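Local coordinates for CurF (Lyngbya majuscula, PDB 2Q35), which belongs to the crotonase family and acts as a decarboxylase in the beta-branching of a growing polyketide chain, at residues C89-I94 against S199-K204; H100-G105 against A124-K129; V116-S121 against V176-V181; V135-L140 against A213-A218. The protein carries 1 engineered substitution. All blocks are in the same frame, centred on the assembly; numbering follows the deposited sequence.

Contact 1 (C89-I94 against S199-K204)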
loop_
_atom_site.group_PDB
_atom_site.type_symbol
_atom_site.label_atom_id
_atom_site.label_comp_id
_atom_site.label_asym_id
_atom_site.label_seq_id
_atom_site.Cartn_x
_atom_site.Cartn_y
_atom_site.Cartn_z
ATOM N N CYS A 89 -11.112 -22.077 -4.360
ATOM C CA CYS A 89 -11.823 -22.337 -3.102
ATOM C C CYS A 89 -12.684 -21.112 -2.769
ATOM O O CYS A 89 -12.182 -19.983 -2.752
ATOM C CB CYS A 89 -10.790 -22.557 -1.999
ATOM S SG CYS A 89 -11.582 -22.855 -0.372
ATOM N N GLU A 90 -13.976 -21.331 -2.505
ATOM C CA GLU A 90 -14.908 -20.205 -2.374
ATOM C C GLU A 90 -15.054 -19.655 -0.973
ATOM O O GLU A 90 -15.682 -18.607 -0.785
ATOM C CB GLU A 90 -16.273 -20.561 -2.962
ATOM C CG GLU A 90 -17.074 -21.501 -2.084
ATOM C CD GLU A 90 -18.420 -21.911 -2.673
ATOM O OE1 GLU A 90 -18.858 -21.330 -3.697
ATOM O OE2 GLU A 90 -19.050 -22.823 -2.078
ATOM N N ILE A 91 -14.492 -20.370 -0.002
ATOM C CA ILE A 91 -14.495 -19.908 1.397
ATOM C C ILE A 91 -13.127 -19.369 1.797
ATOM O O ILE A 91 -12.117 -19.724 1.205
ATOM C CB ILE A 91 -14.993 -21.000 2.385
ATOM C CG1 ILE A 91 -14.180 -22.294 2.242
ATOM C CG2 ILE A 91 -16.514 -21.247 2.179
ATOM C CD1 ILE A 91 -14.379 -23.262 3.411
ATOM N N PRO A 92 -13.092 -18.469 2.799
ATOM C CA PRO A 92 -11.793 -17.892 3.193
ATOM C C PRO A 92 -10.762 -18.929 3.647
ATOM O O PRO A 92 -11.105 -19.932 4.304
ATOM C CB PRO A 92 -12.136 -16.995 4.396
ATOM C CG PRO A 92 -13.587 -16.977 4.533
ATOM C CD PRO A 92 -14.233 -17.906 3.541
ATOM N N ILE A 93 -9.516 -18.669 3.268
ATOM C CA ILE A 93 -8.382 -19.514 3.626
ATOM C C ILE A 93 -7.376 -18.695 4.437
ATOM O O ILE A 93 -7.032 -17.566 4.049
ATOM C CB ILE A 93 -7.678 -20.076 2.359
ATOM C CG1 ILE A 93 -8.635 -20.886 1.493
ATOM C CG2 ILE A 93 -6.421 -20.937 2.718
ATOM C CD1 ILE A 93 -7.994 -21.211 0.112
ATOM N N ILE A 94 -6.911 -19.259 5.558
ATOM C CA ILE A 94 -5.805 -18.688 6.342
ATOM C C ILE A 94 -4.583 -19.596 6.189
ATOM O O ILE A 94 -4.654 -20.784 6.494
ATOM C CB ILE A 94 -6.170 -18.625 7.835
ATOM C CG1 ILE A 94 -7.473 -17.827 8.048
ATOM C CG2 ILE A 94 -5.009 -18.049 8.683
ATOM C CD1 ILE A 94 -8.079 -17.902 9.460
ATOM N N SER A 199 -22.686 -15.142 3.472
ATOM C CA SER A 199 -22.065 -13.815 3.519
ATOM C C SER A 199 -20.554 -13.915 3.322
ATOM O O SER A 199 -19.941 -13.066 2.653
ATOM C CB SER A 199 -22.386 -13.133 4.854
ATOM O OG SER A 199 -23.779 -12.873 4.970
ATOM N N LEU A 200 -19.946 -14.950 3.900
ATOM C CA LEU A 200 -18.493 -15.165 3.717
ATOM C C LEU A 200 -18.147 -15.395 2.242
ATOM O O LEU A 200 -17.192 -14.806 1.721
ATOM C CB LEU A 200 -17.999 -16.321 4.571
ATOM C CG LEU A 200 -18.007 -16.048 6.085
ATOM C CD1 LEU A 200 -17.731 -17.390 6.806
ATOM C CD2 LEU A 200 -16.989 -15.007 6.446
ATOM N N VAL A 201 -18.937 -16.236 1.575
ATOM C CA VAL A 201 -18.698 -16.583 0.174
ATOM C C VAL A 201 -18.862 -15.332 -0.713
ATOM O O VAL A 201 -17.992 -15.026 -1.548
ATOM C CB VAL A 201 -19.618 -17.735 -0.274
ATOM C CG1 VAL A 201 -19.526 -17.938 -1.805
ATOM C CG2 VAL A 201 -19.251 -19.008 0.478
ATOM N N ALA A 202 -19.926 -14.577 -0.458
ATOM C CA ALA A 202 -20.233 -13.361 -1.231
ATOM C C ALA A 202 -19.153 -12.294 -1.037
ATOM O O ALA A 202 -18.671 -11.670 -1.997
ATOM C CB ALA A 202 -21.580 -12.833 -0.854
ATOM N N LEU A 203 -18.726 -12.120 0.215
ATOM C CA LEU A 203 -17.707 -11.135 0.505
ATOM C C LEU A 203 -16.395 -11.509 -0.159
ATOM O O LEU A 203 -15.742 -10.657 -0.750
ATOM C CB LEU A 203 -17.507 -11.020 2.040
ATOM C CG LEU A 203 -16.467 -9.978 2.456
ATOM C CD1 LEU A 203 -16.866 -8.582 2.008
ATOM C CD2 LEU A 203 -16.276 -10.029 4.019
ATOM N N LYS A 204 -15.987 -12.773 -0.026
ATOM C CA LYS A 204 -14.700 -13.209 -0.580
ATOM C C LYS A 204 -14.683 -13.011 -2.087
ATOM O O LYS A 204 -13.668 -12.544 -2.652
ATOM C CB LYS A 204 -14.409 -14.681 -0.229
ATOM C CG LYS A 204 -13.130 -15.153 -0.881
ATOM C CD LYS A 204 -12.731 -16.538 -0.475
ATOM C CE LYS A 204 -11.634 -17.052 -1.394
ATOM N NZ LYS A 204 -10.772 -18.043 -0.699
HETATM O O HOH W 1 -16.273 -16.864 -2.769
#
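Ile91 and Val201 bring the backbones to 5.5 Å, CA to CA, where the turn leading into strand 93-97 runs up against the first turns of helix 197-230. Glu90 O faces the helix, and a single lysine reaches past it to the carbonyls on either side in sequence. Lys204 leaves the helix with CG opposite its backbone N (chi1 176°) and stays extended, which carries the ammonium group past Glu90 O to the carbonyls of Cys89 and Ile91. NZ donates to Ile91 O at 2.9 Å, approaching from above the carbonyl plane, 55° out of it. A weak second bond links Lys204 NZ to Cys89 O at 3.2 Å, and a salt bridge to Asp113 completes the grip. The carbonyl between them is served by a water, which donates to Glu90 O (2.7 Å) and to Val201 O (2.8 Å), joining turn and helix. Apolar contacts fill the rest: Ile91 CG2 meets Val201 CG2 at 3.9 Å, and the Pro92 ring brings CD to 4.2 Å from Leu200 CB. Glu90 stretches past Val201 CG1, while its OE2 is bound in a salt bridge by Arg197. The buried ammonium is satisfied by two loop carbonyls and the carboxylate of Asp113, and so ties the loop to the helix. Around it, Ile91 rests on Val42 of helix 29-44 and on Val51 of strand 50-54, Pro92 and Leu200 meet Ile192 of helix 178-192, and Tyr156 of the second subunit packs on Pro92 and Lys204, so the turn joins the central sheet to helix 197-230 near a subunit interface.

Contact 2 (H100-G105 against A124-K129)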
loop_
_atom_site.group_PDB
_atom_site.type_symbol
_atom_site.label_atom_id
_atom_site.label_comp_id
_atom_site.label_asym_id
_atom_site.label_seq_id
_atom_site.Cartn_x
_atom_site.Cartn_y
_atom_site.Cartn_z
ATOM N N HIS A 100 9.144 -22.953 7.071
ATOM C CA HIS A 100 9.765 -22.198 6.007
ATOM C C HIS A 100 8.839 -22.247 4.792
ATOM O O HIS A 100 8.080 -23.209 4.615
ATOM C CB HIS A 100 11.068 -22.855 5.584
ATOM C CG HIS A 100 12.017 -23.118 6.712
ATOM N ND1 HIS A 100 12.510 -22.117 7.519
ATOM C CD2 HIS A 100 12.611 -24.262 7.122
ATOM C CE1 HIS A 100 13.349 -22.638 8.401
ATOM N NE2 HIS A 100 13.416 -23.941 8.191
ATOM N N SER A 101 8.953 -21.222 3.956
ATOM C CA SER A 101 8.256 -21.229 2.648
ATOM C C SER A 101 9.176 -20.676 1.571
ATOM O O SER A 101 9.605 -19.514 1.653
ATOM C CB SER A 101 7.000 -20.358 2.738
ATOM O OG SER A 101 6.169 -20.727 3.819
ATOM N N PHE A 102 9.465 -21.498 0.549
ATOM C CA PHE A 102 10.421 -21.134 -0.487
ATOM C C PHE A 102 9.756 -21.133 -1.863
ATOM O O PHE A 102 9.059 -22.092 -2.210
ATOM C CB PHE A 102 11.561 -22.145 -0.548
ATOM C CG PHE A 102 12.339 -22.278 0.740
ATOM C CD1 PHE A 102 12.236 -23.435 1.491
ATOM C CD2 PHE A 102 13.177 -21.266 1.167
ATOM C CE1 PHE A 102 12.946 -23.592 2.681
ATOM C CE2 PHE A 102 13.909 -21.416 2.353
ATOM C CZ PHE A 102 13.778 -22.588 3.110
ATOM N N GLY A 103 10.003 -20.076 -2.631
ATOM C CA GLY A 103 9.594 -19.995 -4.044
ATOM C C GLY A 103 8.093 -20.117 -4.202
ATOM O O GLY A 103 7.338 -19.377 -3.559
ATOM N N GLY A 104 7.672 -21.089 -5.012
ATOM C CA GLY A 104 6.250 -21.394 -5.160
ATOM C C GLY A 104 5.569 -21.670 -3.828
ATOM O O GLY A 104 4.354 -21.453 -3.676
ATOM N N GLY A 105 6.342 -22.164 -2.851
ATOM C CA GLY A 105 5.780 -22.455 -1.528
ATOM C C GLY A 105 5.395 -21.192 -0.766
ATOM O O GLY A 105 4.434 -21.190 0.009
ATOM N N ALA A 124 11.355 -16.994 1.203
ATOM C CA ALA A 124 12.124 -16.481 0.067
ATOM C C ALA A 124 11.310 -16.631 -1.218
ATOM O O ALA A 124 10.612 -17.626 -1.372
ATOM C CB ALA A 124 13.423 -17.237 -0.106
ATOM N N THR A 125 11.423 -15.644 -2.111
ATOM C CA THR A 125 11.034 -15.820 -3.522
ATOM C C THR A 125 12.403 -16.021 -4.164
ATOM O O THR A 125 13.083 -15.046 -4.512
ATOM C CB THR A 125 10.357 -14.562 -4.120
ATOM O OG1 THR A 125 11.109 -13.386 -3.799
ATOM C CG2 THR A 125 8.925 -14.366 -3.611
ATOM N N ASN A 126 12.829 -17.283 -4.242
ATOM C CA ASN A 126 14.227 -17.635 -4.542
ATOM C C ASN A 126 14.559 -17.794 -6.033
ATOM O O ASN A 126 15.673 -18.146 -6.395
ATOM C CB ASN A 126 14.659 -18.886 -3.768
ATOM C CG ASN A 126 13.739 -20.044 -3.996
ATOM O OD1 ASN A 126 12.871 -19.998 -4.880
ATOM N ND2 ASN A 126 13.913 -21.113 -3.211
ATOM N N PHE A 127 13.595 -17.500 -6.902
ATOM C CA PHE A 127 13.836 -17.624 -8.327
ATOM C C PHE A 127 15.144 -16.965 -8.757
ATOM O O PHE A 127 15.981 -17.590 -9.407
ATOM C CB PHE A 127 12.651 -17.031 -9.091
ATOM C CG PHE A 127 11.310 -17.431 -8.532
ATOM C CD1 PHE A 127 10.759 -18.685 -8.831
ATOM C CD2 PHE A 127 10.592 -16.559 -7.718
ATOM C CE1 PHE A 127 9.501 -19.058 -8.333
ATOM C CE2 PHE A 127 9.346 -16.927 -7.216
ATOM C CZ PHE A 127 8.804 -18.193 -7.529
ATOM N N MET A 128 15.344 -15.708 -8.371
ATOM C CA MET A 128 16.521 -14.976 -8.841
ATOM C C MET A 128 17.829 -15.441 -8.197
ATOM O O MET A 128 18.919 -15.142 -8.706
ATOM C CB MET A 128 16.332 -13.464 -8.688
ATOM C CG MET A 128 15.268 -12.880 -9.654
ATOM S SD MET A 128 15.892 -12.749 -11.340
ATOM C CE MET A 128 16.786 -11.203 -11.247
ATOM N N LYS A 129 17.709 -16.155 -7.084
ATOM C CA LYS A 129 18.888 -16.803 -6.488
ATOM C C LYS A 129 19.461 -17.824 -7.458
ATOM O O LYS A 129 20.680 -17.914 -7.629
ATOM C CB LYS A 129 18.544 -17.466 -5.166
ATOM C CG LYS A 129 19.734 -18.235 -4.531
ATOM C CD LYS A 129 19.654 -18.311 -3.012
ATOM C CE LYS A 129 20.422 -17.166 -2.323
ATOM N NZ LYS A 129 20.234 -17.091 -0.812
#
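Ala124 pairs with Phe102 in a parallel beta bridge just before the glycine-rich turn that, in the crotonase fold, starts a helix, here 104-110. The touching parts run only 27° apart. Both polar backbone atoms of Ala124 are used: its N donates to Ser101 O at 3.1 Å, and its O accepts from Gly103 N at 2.8 Å. On the side of the sheet where both side chains lie, Ala124 CB sits near the plane of the Phe102 ring, at its edge, 4.2 Å from CD2. Thr125 turns its side chain from the glycines towards Leu106, Leu107, Thr138 and Leu142, within the core. Asn126 comes back to the first segment, since its CG lies between the backbone N and the carbonyl carbon (chi1 54°), which lays the amide against the turn. OD1 stands 3.4 Å from Gly103 CA, and ND2 is 3.7 Å from Phe102 CB. A side chain on Gly103 would collide with Asn126 OD1, and the residue's positive phi of 60° is a second reason for a glycine at this N-cap. In relatives, an N-H at the start of this helix contributes to the oxyanion hole, and a similar role here is probable though not established by the contact itself. A glycerol molecule about 4 Å from the Phe127 side chain is consistent with a nearby pocket. The Phe127 ring reaches towards the glycines, with CZ 3.9 Å from Gly103 C.

Contact 3 (V116-S121 against V176-V181)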
loop_
_atom_site.group_PDB
_atom_site.type_symbol
_atom_site.label_atom_id
_atom_site.label_comp_id
_atom_site.label_asym_id
_atom_site.label_seq_id
_atom_site.Cartn_x
_atom_site.Cartn_y
_atom_site.Cartn_z
ATOM N N VAL A 116 -0.217 -16.041 8.135
ATOM C CA VAL A 116 0.510 -15.899 9.429
ATOM C C VAL A 116 1.906 -16.490 9.225
ATOM O O VAL A 116 2.060 -17.602 8.681
ATOM C CB VAL A 116 -0.184 -16.644 10.586
ATOM C CG1 VAL A 116 0.519 -16.299 11.928
ATOM C CG2 VAL A 116 -1.667 -16.283 10.670
ATOM N N PHE A 117 2.940 -15.758 9.683
ATOM C CA PHE A 117 4.332 -16.155 9.460
ATOM C C PHE A 117 4.925 -16.522 10.819
ATOM O O PHE A 117 4.437 -16.012 11.837
ATOM C CB PHE A 117 5.177 -14.972 8.965
ATOM C CG PHE A 117 4.923 -14.574 7.532
ATOM C CD1 PHE A 117 5.880 -14.828 6.563
ATOM C CD2 PHE A 117 3.779 -13.878 7.198
ATOM C CE1 PHE A 117 5.657 -14.438 5.205
ATOM C CE2 PHE A 117 3.546 -13.495 5.871
ATOM C CZ PHE A 117 4.496 -13.777 4.887
ATOM N N SER A 118 5.929 -17.399 10.795
ATOM C CA SER A 118 6.728 -17.773 11.996
ATOM C C SER A 118 7.940 -16.853 12.111
ATOM O O SER A 118 8.683 -16.639 11.147
ATOM C CB SER A 118 7.191 -19.229 11.851
ATOM O OG SER A 118 8.343 -19.506 12.661
ATOM N N GLN A 119 8.215 -16.386 13.333
ATOM C CA GLN A 119 9.354 -15.530 13.590
ATOM C C GLN A 119 10.678 -16.187 13.240
ATOM O O GLN A 119 11.583 -15.524 12.756
ATOM C CB GLN A 119 9.404 -15.157 15.074
ATOM C CG GLN A 119 8.362 -14.178 15.537
ATOM C CD GLN A 119 8.312 -14.049 17.081
ATOM O OE1 GLN A 119 7.506 -13.282 17.628
ATOM N NE2 GLN A 119 9.155 -14.809 17.775
ATOM N N GLU A 120 10.773 -17.489 13.490
ATOM C CA GLU A 120 12.044 -18.222 13.407
ATOM C C GLU A 120 12.325 -18.811 12.029
ATOM O O GLU A 120 13.467 -19.164 11.717
ATOM C CB GLU A 120 12.067 -19.360 14.440
ATOM C CG GLU A 120 12.024 -18.918 15.908
ATOM C CD GLU A 120 10.612 -18.640 16.422
ATOM O OE1 GLU A 120 9.633 -18.804 15.652
ATOM O OE2 GLU A 120 10.492 -18.247 17.612
ATOM N N SER A 121 11.283 -18.921 11.211
ATOM C CA SER A 121 11.399 -19.607 9.922
ATOM C C SER A 121 11.868 -18.657 8.848
ATOM O O SER A 121 11.876 -17.437 9.043
ATOM C CB SER A 121 10.064 -20.245 9.565
ATOM O OG SER A 121 9.701 -21.170 10.582
ATOM N N VAL A 176 4.509 -14.368 14.362
ATOM C CA VAL A 176 4.528 -14.835 15.761
ATOM C C VAL A 176 5.446 -16.032 15.930
ATOM O O VAL A 176 5.935 -16.599 14.955
ATOM C CB VAL A 176 3.099 -15.141 16.320
ATOM C CG1 VAL A 176 2.173 -13.915 16.177
ATOM C CG2 VAL A 176 2.437 -16.358 15.619
ATOM N N SER A 177 5.746 -16.399 17.180
ATOM C CA SER A 177 6.656 -17.507 17.386
ATOM C C SER A 177 6.083 -18.757 16.759
ATOM O O SER A 177 4.855 -18.953 16.748
ATOM C CB SER A 177 6.869 -17.755 18.875
ATOM O OG SER A 177 7.174 -16.546 19.543
ATOM N N ARG A 178 6.974 -19.607 16.258
ATOM C CA ARG A 178 6.586 -20.829 15.560
ATOM C C ARG A 178 5.515 -21.627 16.306
ATOM O O ARG A 178 4.537 -22.043 15.692
ATOM C CB ARG A 178 7.833 -21.679 15.271
ATOM C CG ARG A 178 7.580 -23.186 15.217
ATOM C CD ARG A 178 7.729 -23.794 13.819
ATOM N NE ARG A 178 9.026 -23.554 13.160
ATOM C CZ ARG A 178 10.213 -23.510 13.771
ATOM N NH1 ARG A 178 10.313 -23.692 15.081
ATOM N NH2 ARG A 178 11.313 -23.285 13.067
ATOM N N GLN A 179 5.688 -21.837 17.624
ATOM C CA GLN A 179 4.729 -22.625 18.414
ATOM C C GLN A 179 3.347 -21.970 18.572
ATOM O O GLN A 179 2.406 -22.600 19.075
ATOM C CB GLN A 179 5.297 -22.935 19.812
ATOM C CG GLN A 179 5.275 -21.735 20.774
ATOM C CD GLN A 179 6.320 -21.808 21.889
ATOM O OE1 GLN A 179 6.519 -22.857 22.518
ATOM N NE2 GLN A 179 7.001 -20.680 22.137
ATOM N N ASP A 180 3.217 -20.710 18.129
ATOM C CA ASP A 180 1.967 -19.965 18.231
ATOM C C ASP A 180 1.278 -19.727 16.897
ATOM O O ASP A 180 0.135 -19.232 16.877
ATOM C CB ASP A 180 2.220 -18.590 18.835
ATOM C CG ASP A 180 2.702 -18.660 20.296
ATOM O OD1 ASP A 180 2.392 -19.651 20.977
ATOM O OD2 ASP A 180 3.402 -17.729 20.735
ATOM N N VAL A 181 1.982 -20.013 15.802
ATOM C CA VAL A 181 1.424 -19.734 14.458
ATOM C C VAL A 181 0.067 -20.388 14.184
ATOM O O VAL A 181 -0.897 -19.704 13.805
ATOM C CB VAL A 181 2.445 -20.078 13.364
ATOM C CG1 VAL A 181 1.764 -20.031 11.943
ATOM C CG2 VAL A 181 3.652 -19.138 13.418
HETATM O O HOH W 2 10.951 -23.589 10.557
#
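Strand 175-176, outermost in the chain's central sheet, is joined to strand 114-118 by a short parallel bridge between Ser118 and Val176; the first strand runs into an ST turn at Ser118 and the second into helix 178-192. Val176 N donates to Phe117 O (3.0 Å), and Gln119 N returns a bond to Val176 O (2.8 Å). On the face of the sheet that carries Val116 and Val176, Val116 CG1 meets Val181 CG1 at 3.9 Å. The ST turn is made by Ser118 OG, which accepts from Glu120 N and also bonds to Ser121 OG at 3.0 Å; Ser118 OG lies over one face of the Arg178 guanidinium. A water at the guanidinium edge, in its plane, accepts from Arg178 NH2 and bonds to Ser121 OG. Gln119 runs extended along the Val176-Ser177 peptide, with CD 3.5 Å from Ser177 N. Putting an alanine here would probably uncover that peptide and open a gap beside Ser177. Glu120, bent at chi2 (83°), brings OE1 to Arg178 N at 2.8 Å, received on the syn side, 24° out of the carboxylate plane. The guanidinium of Arg178 lies nearby but not in contact, its NH1 5.0 Å from Glu120 OE1; the bonded N-H and this neighbouring positive charge are both likely to favour the ionised form of the carboxylate.

Contact 4 (V135-L140 against A213-A218)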
loop_
_atom_site.group_PDB
_atom_site.type_symbol
_atom_site.label_atom_id
_atom_site.label_comp_id
_atom_site.label_asym_id
_atom_site.label_seq_id
_atom_site.Cartn_x
_atom_site.Cartn_y
_atom_site.Cartn_z
ATOM N N VAL A 135 7.728 -17.147 -11.532
ATOM C CA VAL A 135 6.485 -17.659 -12.101
ATOM C C VAL A 135 5.396 -17.601 -11.038
ATOM O O VAL A 135 5.671 -17.428 -9.839
ATOM C CB VAL A 135 6.624 -19.126 -12.623
ATOM C CG1 VAL A 135 7.566 -19.162 -13.785
ATOM C CG2 VAL A 135 7.138 -20.044 -11.512
ATOM N N GLY A 136 4.148 -17.710 -11.458
ATOM C CA GLY A 136 3.052 -17.804 -10.494
ATOM C C GLY A 136 2.374 -16.495 -10.150
ATOM O O GLY A 136 1.580 -16.445 -9.198
ATOM N N ALA A 137 2.601 -15.462 -10.976
ATOM C CA ALA A 137 2.120 -14.105 -10.689
ATOM C C ALA A 137 2.745 -13.621 -9.386
ATOM O O ALA A 137 2.072 -13.024 -8.522
ATOM C CB ALA A 137 0.570 -14.039 -10.616
ATOM N N THR A 138 4.037 -13.892 -9.251
ATOM C CA THR A 138 4.800 -13.483 -8.056
ATOM C C THR A 138 4.743 -11.979 -7.823
ATOM O O THR A 138 4.509 -11.522 -6.687
ATOM C CB THR A 138 6.276 -13.948 -8.153
ATOM O OG1 THR A 138 6.319 -15.370 -8.036
ATOM C CG2 THR A 138 7.125 -13.360 -7.027
ATOM N N SER A 139 5.009 -11.200 -8.865
ATOM C CA SER A 139 5.057 -9.757 -8.684
ATOM C C SER A 139 3.667 -9.201 -8.347
ATOM O O SER A 139 3.526 -8.353 -7.466
ATOM C CB SER A 139 5.694 -9.067 -9.890
ATOM O OG SER A 139 4.834 -8.985 -11.010
ATOM N N LEU A 140 2.634 -9.703 -9.026
ATOM C CA LEU A 140 1.281 -9.260 -8.731
ATOM C C LEU A 140 0.952 -9.497 -7.259
ATOM O O LEU A 140 0.551 -8.578 -6.537
ATOM C CB LEU A 140 0.260 -9.998 -9.613
ATOM C CG LEU A 140 -1.223 -9.661 -9.371
ATOM C CD1 LEU A 140 -1.550 -8.251 -9.833
ATOM C CD2 LEU A 140 -2.142 -10.656 -10.073
ATOM N N ALA A 213 -9.219 -10.702 -11.714
ATOM C CA ALA A 213 -9.269 -10.131 -13.068
ATOM C C ALA A 213 -7.877 -10.027 -13.708
ATOM O O ALA A 213 -7.707 -10.222 -14.928
ATOM C CB ALA A 213 -9.954 -8.750 -13.035
ATOM N N LYS A 214 -6.880 -9.739 -12.874
ATOM C CA LYS A 214 -5.514 -9.498 -13.330
ATOM C C LYS A 214 -4.645 -10.762 -13.389
ATOM O O LYS A 214 -3.558 -10.769 -14.004
ATOM C CB LYS A 214 -4.861 -8.478 -12.401
ATOM C CG LYS A 214 -5.343 -7.063 -12.655
ATOM C CD LYS A 214 -4.439 -6.056 -11.990
ATOM C CE LYS A 214 -5.056 -5.547 -10.709
ATOM N NZ LYS A 214 -4.497 -4.218 -10.348
ATOM N N PHE A 215 -5.108 -11.816 -12.724
ATOM C CA PHE A 215 -4.302 -13.021 -12.531
ATOM C C PHE A 215 -3.862 -13.756 -13.829
ATOM O O PHE A 215 -2.665 -14.051 -14.026
ATOM C CB PHE A 215 -5.007 -13.966 -11.547
ATOM C CG PHE A 215 -4.079 -14.842 -10.822
ATOM C CD1 PHE A 215 -3.433 -14.388 -9.686
ATOM C CD2 PHE A 215 -3.801 -16.115 -11.302
ATOM C CE1 PHE A 215 -2.534 -15.207 -9.015
ATOM C CE2 PHE A 215 -2.921 -16.926 -10.647
ATOM C CZ PHE A 215 -2.277 -16.462 -9.498
ATOM N N PRO A 216 -4.813 -14.051 -14.727
ATOM C CA PRO A 216 -4.409 -14.800 -15.915
ATOM C C PRO A 216 -3.288 -14.138 -16.715
ATOM O O PRO A 216 -2.342 -14.823 -17.118
ATOM C CB PRO A 216 -5.711 -14.893 -16.730
ATOM C CG PRO A 216 -6.788 -14.791 -15.723
ATOM C CD PRO A 216 -6.265 -13.790 -14.728
ATOM N N GLU A 217 -3.380 -12.830 -16.937
ATOM C CA GLU A 217 -2.373 -12.125 -17.734
ATOM C C GLU A 217 -1.044 -12.096 -16.980
ATOM O O GLU A 217 0.019 -12.225 -17.589
ATOM C CB GLU A 217 -2.849 -10.718 -18.089
ATOM C CG GLU A 217 -1.974 -9.975 -19.092
ATOM C CD GLU A 217 -1.742 -10.755 -20.373
ATOM O OE1 GLU A 217 -2.727 -11.147 -21.043
ATOM O OE2 GLU A 217 -0.561 -10.986 -20.708
ATOM N N ALA A 218 -1.115 -11.967 -15.650
ATOM C CA ALA A 218 0.089 -11.969 -14.809
ATOM C C ALA A 218 0.852 -13.287 -14.916
ATOM O O ALA A 218 2.062 -13.300 -15.117
ATOM C CB ALA A 218 -0.288 -11.661 -13.343
#
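Ala137 and Ala218 bring their CA atoms to 5.1 Å, where the start of helix 138-146 meets helix 197-230 at a kink in the latter. The kink comes at Pro216 and Glu217, whose N atoms lack a bond to the preceding turn. Ala137, at the N-cap position, turns its methyl group towards the other helix. That CB lies over one face of the Phe215 ring, 4.1 Å from the centroid and 28° off the normal, a CH-pi contact. It also meets Ala218 CB at 3.7 Å, methyl against methyl. With CG opposite the backbone N (chi1 178°), Leu140 carries CD2 into the angle between Ala218 CB, 3.9 Å away, and Phe215 CD1, at 4.0 Å. Lys214 contributes its CB, 4.2 Å from Leu140 CD2, and its backbone carbon. The ring's remaining neighbours include Ser83 and Leu87 of helix 83-87. Replacing Phe215 by a serine would probably strip Ala137 of its aromatic cover and leave a gap beside Leu140 CD2. No hydrogen bond joins the segments, but polar groups nearby are provided for: Thr138 OG1 donates to Val135 O at 2.8 Å, while Glu222, further along helix 197-230, accepts from Thr138 N and Ser139 N. Its carboxylate would probably suit the N-terminal end of helix 138-146, and it joins the two helices alongside the methyl packing.

Helix 197-230 carries one side of contact 1 and of contact 4, whose centres lie 20 Å apart, so one long helix takes part in both. Contacts 1 and 3 share the central sheet, where Ile94 CG2 meets Val116 CG2 at 4.3 Å. Contact 3 in turn reaches contact 2 through His100 ND1, 3.6 Å from Ser121 CA. Contact 2 leans on contact 4: Phe127 CE2 is 3.5 Å from Thr138 OG1, and Phe127 also lies near the bound glycerol. Contact 2, with its glycine turn, is therefore the probable pocket side, whereas contact 1, its centre 27 Å away, lies across the chain's centre near the second subunit.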